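Local coordinates for protein mnemiopsin 1 (Mnemiopsis leidyi, PDB 5VP3) that probably emits light when calcium binds to its EF-hands, as a calcium-regulated photoprotein thought to oxidise a bound coelenterazine, at residues 37-42 and 187-192; 41-44 and 50-53. All coordinates share one frame; numbering follows the deposited sequence.

Contact 1. Residues 37-42 and 187-192; sequences YKRFDT and RKFWME. With CD (cadmium ion), chain E.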
ATOM      1  N   TYR A  37       4.901   3.251 -12.407  1.00 26.97           N
ATOM      2  CA  TYR A  37       5.280   4.636 -12.707  1.00 33.29           C
ATOM      3  C   TYR A  37       4.075   5.578 -12.634  1.00 36.37           C
ATOM      4  O   TYR A  37       4.195   6.745 -12.193  1.00 28.13           O
ATOM      5  CB  TYR A  37       5.959   4.700 -14.077  1.00 31.05           C
ATOM      6  CG  TYR A  37       7.406   4.260 -13.995  1.00 25.32           C
ATOM      7  CD1 TYR A  37       8.284   4.911 -13.148  1.00 30.79           C
ATOM      8  CD2 TYR A  37       7.891   3.195 -14.747  1.00 29.07           C
ATOM      9  CE1 TYR A  37       9.600   4.514 -13.038  1.00 31.60           C
ATOM     10  CE2 TYR A  37       9.213   2.787 -14.639  1.00 25.89           C
ATOM     11  CZ  TYR A  37      10.070   3.459 -13.776  1.00 26.49           C
ATOM     12  OH  TYR A  37      11.409   3.097 -13.623  1.00 33.89           O
ATOM     13  N   LYS A  38       2.903   5.083 -13.018  1.00 28.80           N
ATOM     14  CA  LYS A  38       1.691   5.887 -12.894  1.00 35.97           C
ATOM     15  C   LYS A  38       1.367   6.162 -11.427  1.00 31.18           C
ATOM     16  O   LYS A  38       0.921   7.259 -11.073  1.00 29.37           O
ATOM     17  CB  LYS A  38       0.537   5.169 -13.596  1.00 29.66           C
ATOM     18  CG  LYS A  38      -0.798   5.807 -13.379  1.00 42.46           C
ATOM     19  CD  LYS A  38      -1.837   5.274 -14.364  1.00 54.95           C
ATOM     20  CE  LYS A  38      -3.130   6.106 -14.269  1.00 65.52           C
ATOM     21  NZ  LYS A  38      -4.130   5.701 -15.280  1.00 62.84           N
ATOM     22  N   ARG A  39       1.580   5.178 -10.559  1.00 27.47           N
ATOM     23  CA  ARG A  39       1.383   5.416  -9.132  1.00 33.38           C
ATOM     24  C   ARG A  39       2.384   6.426  -8.613  1.00 28.59           C
ATOM     25  O   ARG A  39       2.022   7.339  -7.860  1.00 28.10           O
ATOM     26  CB  ARG A  39       1.505   4.125  -8.338  1.00 39.34           C
ATOM     27  CG  ARG A  39       0.250   3.349  -8.235  1.00 48.42           C
ATOM     28  CD  ARG A  39      -0.379   3.472  -6.853  1.00 45.79           C
ATOM     29  NE  ARG A  39      -1.621   2.725  -6.927  1.00 62.25           N
ATOM     30  CZ  ARG A  39      -1.693   1.398  -6.945  1.00 50.56           C
ATOM     31  NH1 ARG A  39      -0.603   0.652  -6.834  1.00 65.53           N
ATOM     32  NH2 ARG A  39      -2.868   0.812  -7.058  1.00 52.04           N
ATOM     33  N   PHE A  40       3.649   6.303  -9.024  1.00 31.92           N
ATOM     34  CA  PHE A  40       4.637   7.280  -8.575  1.00 33.74           C
ATOM     35  C   PHE A  40       4.209   8.681  -8.967  1.00 34.16           C
ATOM     36  O   PHE A  40       4.137   9.586  -8.129  1.00 28.62           O
ATOM     37  CB  PHE A  40       6.011   6.982  -9.155  1.00 34.89           C
ATOM     38  CG  PHE A  40       7.096   7.861  -8.595  1.00 33.42           C
ATOM     39  CD1 PHE A  40       7.281   9.142  -9.081  1.00 34.42           C
ATOM     40  CD2 PHE A  40       7.922   7.409  -7.594  1.00 33.77           C
ATOM     41  CE1 PHE A  40       8.256   9.958  -8.576  1.00 32.00           C
ATOM     42  CE2 PHE A  40       8.902   8.227  -7.072  1.00 38.09           C
ATOM     43  CZ  PHE A  40       9.064   9.519  -7.574  1.00 33.98           C
ATOM     44  N   ASP A  41       3.872   8.862 -10.233  1.00 30.39           N
ATOM     45  CA  ASP A  41       3.595  10.192 -10.727  1.00 32.02           C
ATOM     46  C   ASP A  41       2.314  10.741 -10.117  1.00 37.48           C
ATOM     47  O   ASP A  41       2.192  11.946  -9.904  1.00 34.64           O
ATOM     48  CB  ASP A  41       3.531  10.140 -12.249  1.00 34.85           C
ATOM     49  CG  ASP A  41       4.892   9.877 -12.876  1.00 32.34           C
ATOM     50  OD1 ASP A  41       5.914  10.034 -12.169  1.00 36.70           O
ATOM     51  OD2 ASP A  41       4.956   9.488 -14.064  1.00 39.49           O
ATOM     52  N   THR A  42       1.355   9.883  -9.810  1.00 31.39           N
ATOM     53  CA  THR A  42       0.181  10.384  -9.109  1.00 39.86           C
ATOM     54  C   THR A  42       0.533  10.827  -7.695  1.00 43.75           C
ATOM     55  O   THR A  42      -0.016  11.820  -7.205  1.00 36.92           O
ATOM     56  CB  THR A  42      -0.898   9.324  -9.058  1.00 38.34           C
ATOM     57  OG1 THR A  42      -1.172   8.858 -10.388  1.00 40.65           O
ATOM     58  CG2 THR A  42      -2.143   9.903  -8.439  1.00 46.99           C
ATOM     59  N   ARG A 187      -3.593  -6.365  -1.145  1.00 27.89           N
ATOM     60  CA  ARG A 187      -2.475  -7.027  -1.747  1.00 36.29           C
ATOM     61  C   ARG A 187      -2.424  -6.756  -3.239  1.00 32.54           C
ATOM     62  O   ARG A 187      -1.405  -6.493  -3.754  1.00 33.94           O
ATOM     63  CB  ARG A 187      -2.451  -8.513  -1.473  1.00 26.29           C
ATOM     64  CG  ARG A 187      -2.271  -8.892  -0.043  1.00 33.26           C
ATOM     65  CD  ARG A 187      -1.984 -10.352   0.173  1.00 32.83           C
ATOM     66  NE  ARG A 187      -0.912 -10.430   1.086  1.00 59.22           N
ATOM     67  CZ  ARG A 187       0.289 -10.821   0.777  1.00 46.07           C
ATOM     68  NH1 ARG A 187       0.551 -11.268  -0.407  1.00 43.76           N
ATOM     69  NH2 ARG A 187       1.190 -10.772   1.705  1.00 52.61           N
ATOM     70  N   LYS A 188      -3.551  -6.797  -3.902  1.00 29.13           N
ATOM     71  CA  LYS A 188      -3.591  -6.455  -5.320  1.00 28.55           C
ATOM     72  C   LYS A 188      -3.362  -4.962  -5.537  1.00 42.89           C
ATOM     73  O   LYS A 188      -2.561  -4.562  -6.390  1.00 42.54           O
ATOM     74  CB  LYS A 188      -4.938  -6.863  -5.933  1.00 43.64           C
ATOM     75  CG  LYS A 188      -5.221  -8.366  -5.914  1.00 42.23           C
ATOM     76  CD  LYS A 188      -4.229  -9.132  -6.733  1.00 51.08           C
ATOM     77  CE  LYS A 188      -4.532 -10.630  -6.726  1.00 50.19           C
ATOM     78  NZ  LYS A 188      -3.282 -11.442  -6.818  1.00 53.43           N
ATOM     79  N   PHE A 189      -4.078  -4.119  -4.791  1.00 30.65           N
ATOM     80  CA  PHE A 189      -4.036  -2.684  -5.052  1.00 34.17           C
ATOM     81  C   PHE A 189      -2.625  -2.138  -4.828  1.00 41.55           C
ATOM     82  O   PHE A 189      -2.171  -1.259  -5.562  1.00 36.23           O
ATOM     83  CB  PHE A 189      -5.093  -1.976  -4.167  1.00 42.60           C
ATOM     84  CG  PHE A 189      -5.389  -0.514  -4.546  1.00 65.01           C
ATOM     85  CD1 PHE A 189      -6.285  -0.201  -5.579  1.00 69.14           C
ATOM     86  CD2 PHE A 189      -4.803   0.551  -3.836  1.00 66.03           C
ATOM     87  CE1 PHE A 189      -6.568   1.154  -5.927  1.00 59.07           C
ATOM     88  CE2 PHE A 189      -5.085   1.899  -4.173  1.00 66.62           C
ATOM     89  CZ  PHE A 189      -5.974   2.192  -5.216  1.00 62.91           C
ATOM     90  N   TRP A 190      -1.914  -2.661  -3.854  1.00 34.01           N
ATOM     91  CA  TRP A 190      -0.668  -2.120  -3.416  1.00 27.60           C
ATOM     92  C   TRP A 190       0.590  -2.965  -3.700  1.00 38.52           C
ATOM     93  O   TRP A 190       1.640  -2.622  -3.248  1.00 40.24           O
ATOM     94  CB  TRP A 190      -0.731  -1.883  -1.925  1.00 26.95           C
ATOM     95  CG  TRP A 190      -1.775  -1.009  -1.392  1.00 38.10           C
ATOM     96  CD1 TRP A 190      -2.852  -1.369  -0.700  1.00 42.50           C
ATOM     97  CD2 TRP A 190      -1.786   0.396  -1.426  1.00 39.39           C
ATOM     98  NE1 TRP A 190      -3.562  -0.295  -0.339  1.00 44.00           N
ATOM     99  CE2 TRP A 190      -2.917   0.815  -0.773  1.00 36.94           C
ATOM    100  CE3 TRP A 190      -0.946   1.339  -1.967  1.00 41.86           C
ATOM    101  CZ2 TRP A 190      -3.239   2.125  -0.646  1.00 45.46           C
ATOM    102  CZ3 TRP A 190      -1.254   2.616  -1.835  1.00 48.10           C
ATOM    103  CH2 TRP A 190      -2.394   3.014  -1.180  1.00 42.27           C
ATOM    104  N   MET A 191       0.487  -4.050  -4.438  1.00 35.90           N
ATOM    105  CA  MET A 191       1.633  -4.905  -4.678  1.00 42.96           C
ATOM    106  C   MET A 191       1.562  -5.859  -5.856  1.00 48.50           C
ATOM    107  O   MET A 191       2.377  -5.814  -6.708  1.00 47.21           O
ATOM    108  CB  MET A 191       2.005  -5.680  -3.424  1.00 20.00           C
ATOM    109  CG  MET A 191       3.219  -6.547  -3.626  1.00 20.00           C
ATOM    110  SD  MET A 191       3.814  -7.443  -2.195  1.00 20.00           S
ATOM    111  CE  MET A 191       2.648  -8.764  -2.112  1.00 20.00           C
ATOM    112  N   GLU A 192       0.593  -6.731  -5.869  1.00 45.02           N
ATOM    113  CA  GLU A 192       0.593  -7.826  -6.784  1.00 48.13           C
ATOM    114  C   GLU A 192      -0.019  -7.435  -8.094  1.00 52.28           C
ATOM    115  O   GLU A 192      -0.790  -6.527  -8.170  1.00 41.28           O
ATOM    116  CB  GLU A 192      -0.182  -8.977  -6.211  1.00 34.54           C
ATOM    117  CG  GLU A 192       0.477  -9.635  -5.053  1.00 45.32           C
ATOM    118  CD  GLU A 192      -0.374 -10.713  -4.450  1.00 39.30           C
ATOM    119  OE1 GLU A 192      -1.307 -11.163  -5.089  1.00 31.63           O
ATOM    120  OE2 GLU A 192      -0.102 -11.087  -3.339  1.00 35.01           O
TER
HETATM  121 CD    CD E 304      -1.412 -13.390  -3.713  0.70 31.11          CD
HETATM  122  O   HOH W   1      -3.067 -14.469  -5.489  1.00 27.55           O
HETATM  123  O   HOH W   2       0.829 -13.829  -4.986  1.00 31.43           O
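Arg39, on helix 30-43, points its guanidinium at the C-terminal part of helix 179-190 and holds Phe189 there in two ways, by its backbone carbonyl and by its ring. The polar part is a fork: NH1 lies 2.8 Å and NH2 2.6 Å from Phe189 O, so one carbonyl oxygen receives both nitrogens. The bonds are weak despite these lengths, the N-H...O angle being only 120° at NH2 and no straighter at NH1, and the guanidinium plane is oblique to the oxygen. A bend at chi2 (-105°) turns the arginine chain across the gap between the helices.

The second interaction is cation-pi. Arg39 CZ is 4.5 Å from the centroid of the Phe189 ring and 15° off its normal, with NH2 over the middle of the face. The aromatic part continues to Trp190, where Phe189 CD2 stands 3.6 Å above the indole plane, over its centre. Replacing Phe189 by an alanine would probably cost Arg39 its cation-pi partner and open a gap over the indole face.

Ionic contacts gather on the side of 187-192 remote from Arg39. Glu192 grips a cadmium ion with both carboxylate oxygens, OE1 at 2.6 Å and OE2 at 2.7 Å, and two waters also bind this metal. The same carboxylate pairs with Lys188, whose NZ meets Glu192 OE1 at 2.6 Å, and more loosely with Arg187 NH1.

Arg35, also on helix 30-43, adds a hydrogen bond to Glu192 O. Helix 30-43 is thus tied to helix 179-190 and the residues after it through arginines directed at backbone carbonyls, and the positive charge of Arg39 is probably steadied by both the carbonyl dipole and the aromatic face.

Contact 2. Residues 41-44 and 50-53; sequences DTFD and KMTM. With CD (cadmium ion), chain B.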
ATOM      1  N   ASP A  41       3.872   8.862 -10.233  1.00 30.39           N
ATOM      2  CA  ASP A  41       3.595  10.192 -10.727  1.00 32.02           C
ATOM      3  C   ASP A  41       2.314  10.741 -10.117  1.00 37.48           C
ATOM      4  O   ASP A  41       2.192  11.946  -9.904  1.00 34.64           O
ATOM      5  CB  ASP A  41       3.531  10.140 -12.249  1.00 34.85           C
ATOM      6  CG  ASP A  41       4.892   9.877 -12.876  1.00 32.34           C
ATOM      7  OD1 ASP A  41       5.914  10.034 -12.169  1.00 36.70           O
ATOM      8  OD2 ASP A  41       4.956   9.488 -14.064  1.00 39.49           O
ATOM      9  N   THR A  42       1.355   9.883  -9.810  1.00 31.39           N
ATOM     10  CA  THR A  42       0.181  10.384  -9.109  1.00 39.86           C
ATOM     11  C   THR A  42       0.533  10.827  -7.695  1.00 43.75           C
ATOM     12  O   THR A  42      -0.016  11.820  -7.205  1.00 36.92           O
ATOM     13  CB  THR A  42      -0.898   9.324  -9.058  1.00 38.34           C
ATOM     14  OG1 THR A  42      -1.172   8.858 -10.388  1.00 40.65           O
ATOM     15  CG2 THR A  42      -2.143   9.903  -8.439  1.00 46.99           C
ATOM     16  N   PHE A  43       1.437  10.092  -7.024  1.00 30.83           N
ATOM     17  CA  PHE A  43       1.815  10.410  -5.651  1.00 30.51           C
ATOM     18  C   PHE A  43       2.723  11.630  -5.603  1.00 34.82           C
ATOM     19  O   PHE A  43       2.702  12.379  -4.627  1.00 36.26           O
ATOM     20  CB  PHE A  43       2.558   9.229  -5.022  1.00 43.66           C
ATOM     21  CG  PHE A  43       1.672   8.114  -4.506  1.00 44.41           C
ATOM     22  CD1 PHE A  43       0.422   8.362  -3.987  1.00 51.25           C
ATOM     23  CD2 PHE A  43       2.136   6.809  -4.512  1.00 43.16           C
ATOM     24  CE1 PHE A  43      -0.372   7.315  -3.498  1.00 56.51           C
ATOM     25  CE2 PHE A  43       1.356   5.764  -4.033  1.00 52.76           C
ATOM     26  CZ  PHE A  43       0.108   6.021  -3.509  1.00 44.03           C
ATOM     27  N   ASP A  44       3.530  11.833  -6.644  1.00 30.85           N
ATOM     28  CA  ASP A  44       4.545  12.889  -6.670  1.00 35.22           C
ATOM     29  C   ASP A  44       3.827  14.210  -6.959  1.00 46.33           C
ATOM     30  O   ASP A  44       3.720  14.676  -8.096  1.00 41.70           O
ATOM     31  CB  ASP A  44       5.599  12.555  -7.708  1.00 36.54           C
ATOM     32  CG  ASP A  44       6.626  13.630  -7.842  1.00 38.56           C
ATOM     33  OD1 ASP A  44       6.637  14.515  -6.970  1.00 34.00           O
ATOM     34  OD2 ASP A  44       7.399  13.580  -8.820  1.00 30.96           O
ATOM     35  N   LYS A  50      10.606  13.047  -7.091  1.00 36.25           N
ATOM     36  CA  LYS A  50      10.830  12.485  -5.775  1.00 33.56           C
ATOM     37  C   LYS A  50       9.479  12.239  -5.107  1.00 31.69           C
ATOM     38  O   LYS A  50       8.541  13.029  -5.239  1.00 31.67           O
ATOM     39  CB  LYS A  50      11.685  13.422  -4.925  1.00 41.26           C
ATOM     40  CG  LYS A  50      12.139  12.848  -3.598  1.00 40.26           C
ATOM     41  CD  LYS A  50      13.159  13.784  -2.878  1.00 37.12           C
ATOM     42  CE  LYS A  50      12.545  15.157  -2.461  1.00 47.09           C
ATOM     43  NZ  LYS A  50      13.609  16.154  -2.056  1.00 53.13           N
ATOM     44  N   MET A  51       9.381  11.132  -4.408  1.00 29.50           N
ATOM     45  CA  MET A  51       8.261  10.865  -3.531  1.00 32.96           C
ATOM     46  C   MET A  51       8.689  11.134  -2.086  1.00 31.44           C
ATOM     47  O   MET A  51       9.733  10.642  -1.651  1.00 25.71           O
ATOM     48  CB  MET A  51       7.829   9.420  -3.729  1.00 40.12           C
ATOM     49  CG  MET A  51       6.554   9.053  -3.073  1.00 50.39           C
ATOM     50  SD  MET A  51       6.342   7.263  -3.270  1.00 58.51           S
ATOM     51  CE  MET A  51       5.871   7.278  -4.983  1.00 32.30           C
ATOM     52  N   THR A  52       7.908  11.939  -1.360  1.00 30.81           N
ATOM     53  CA  THR A  52       8.151  12.217   0.054  1.00 35.45           C
ATOM     54  C   THR A  52       6.989  11.708   0.914  1.00 31.61           C
ATOM     55  O   THR A  52       5.870  11.532   0.441  1.00 35.46           O
ATOM     56  CB  THR A  52       8.286  13.707   0.322  1.00 27.67           C
ATOM     57  OG1 THR A  52       7.020  14.308   0.014  1.00 34.22           O
ATOM     58  CG2 THR A  52       9.398  14.352  -0.538  1.00 33.72           C
ATOM     59  N   MET A  53       7.253  11.522   2.205  1.00 33.46           N
ATOM     60  CA  MET A  53       6.187  11.146   3.123  1.00 30.83           C
ATOM     61  C   MET A  53       5.072  12.168   3.145  1.00 31.34           C
ATOM     62  O   MET A  53       3.890  11.807   3.261  1.00 31.29           O
ATOM     63  CB  MET A  53       6.729  10.989   4.532  1.00 38.49           C
ATOM     64  CG  MET A  53       7.364   9.668   4.788  1.00 38.90           C
ATOM     65  SD  MET A  53       6.297   8.233   4.500  1.00 34.89           S
ATOM     66  CE  MET A  53       7.431   7.101   5.400  1.00 41.90           C
TER
HETATM   67 CD    CD B 301       7.629  15.138  -5.144  1.00 34.09          CD
HETATM   68  O   HOH W   3       9.033  16.011  -3.319  1.00 39.62           O
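An EF-hand calcium site, occupied here by cadmium, brings these segments together: Asp44 opens the metal-binding loop and Lys50 contributes its backbone carbonyl, as the seventh loop residue of an EF-hand commonly does. Asp44 OD1 binds the cadmium ion at 2.2 Å and Lys50 O at 2.3 Å, with a water 2.5 Å from the metal. Asp44 OD1 and Lys50 O lie 3.0 Å apart; neither carries a proton to share, and the cation they both bind holds them close. With CG anti to the backbone N (chi1 177°), the Asp44 carboxylate reaches the metal through OD1, while OD2 accepts a hydrogen bond from Gly49 N, which helps fix the rotation of the group. Asp46, Asp48 and Glu55 complete the site.

Away from the metal the contact is apolar. The Met51 chain bends at its last torsion (chi3 -75°) and brings its methyl to the edge of the Phe43 ring, where Met51 CE lies 3.8 Å from Phe43 CD2 and equally close to Phe43 CB.

Helix 30-43 enters the loop and helix 53-66 leaves it; Ile56 of the latter touches both Phe43 and Met51, and Trp59 meets the Phe43 ring. Between the helices, strand 50-51 pairs antiparallel with strand 96-97, Met51 sharing backbone hydrogen bonds with Leu96.

Helix 30-43 serves both contacts, which share Asp41 and Thr42 and have centres about 12 Å apart. Apolar side chains bridge them: Phe40 CD2 lies 3.3 Å from Met51 CE, and Trp190 CZ3 packs 4.0 Å from Phe43 CZ. A continuous apolar packing therefore joins the two contacts, through Phe40 to Met51 and Trp190 to Phe43. The Arg39 side chain is about 13 Å from the cadmium of the EF-hand in contact 2 at the nearest atoms. The cadmium held by Glu192 in contact 1 is a separate ion from the EF-hand one bound by Asp44 and Lys50. In related photoproteins the interior holds the coelenterazine substrate.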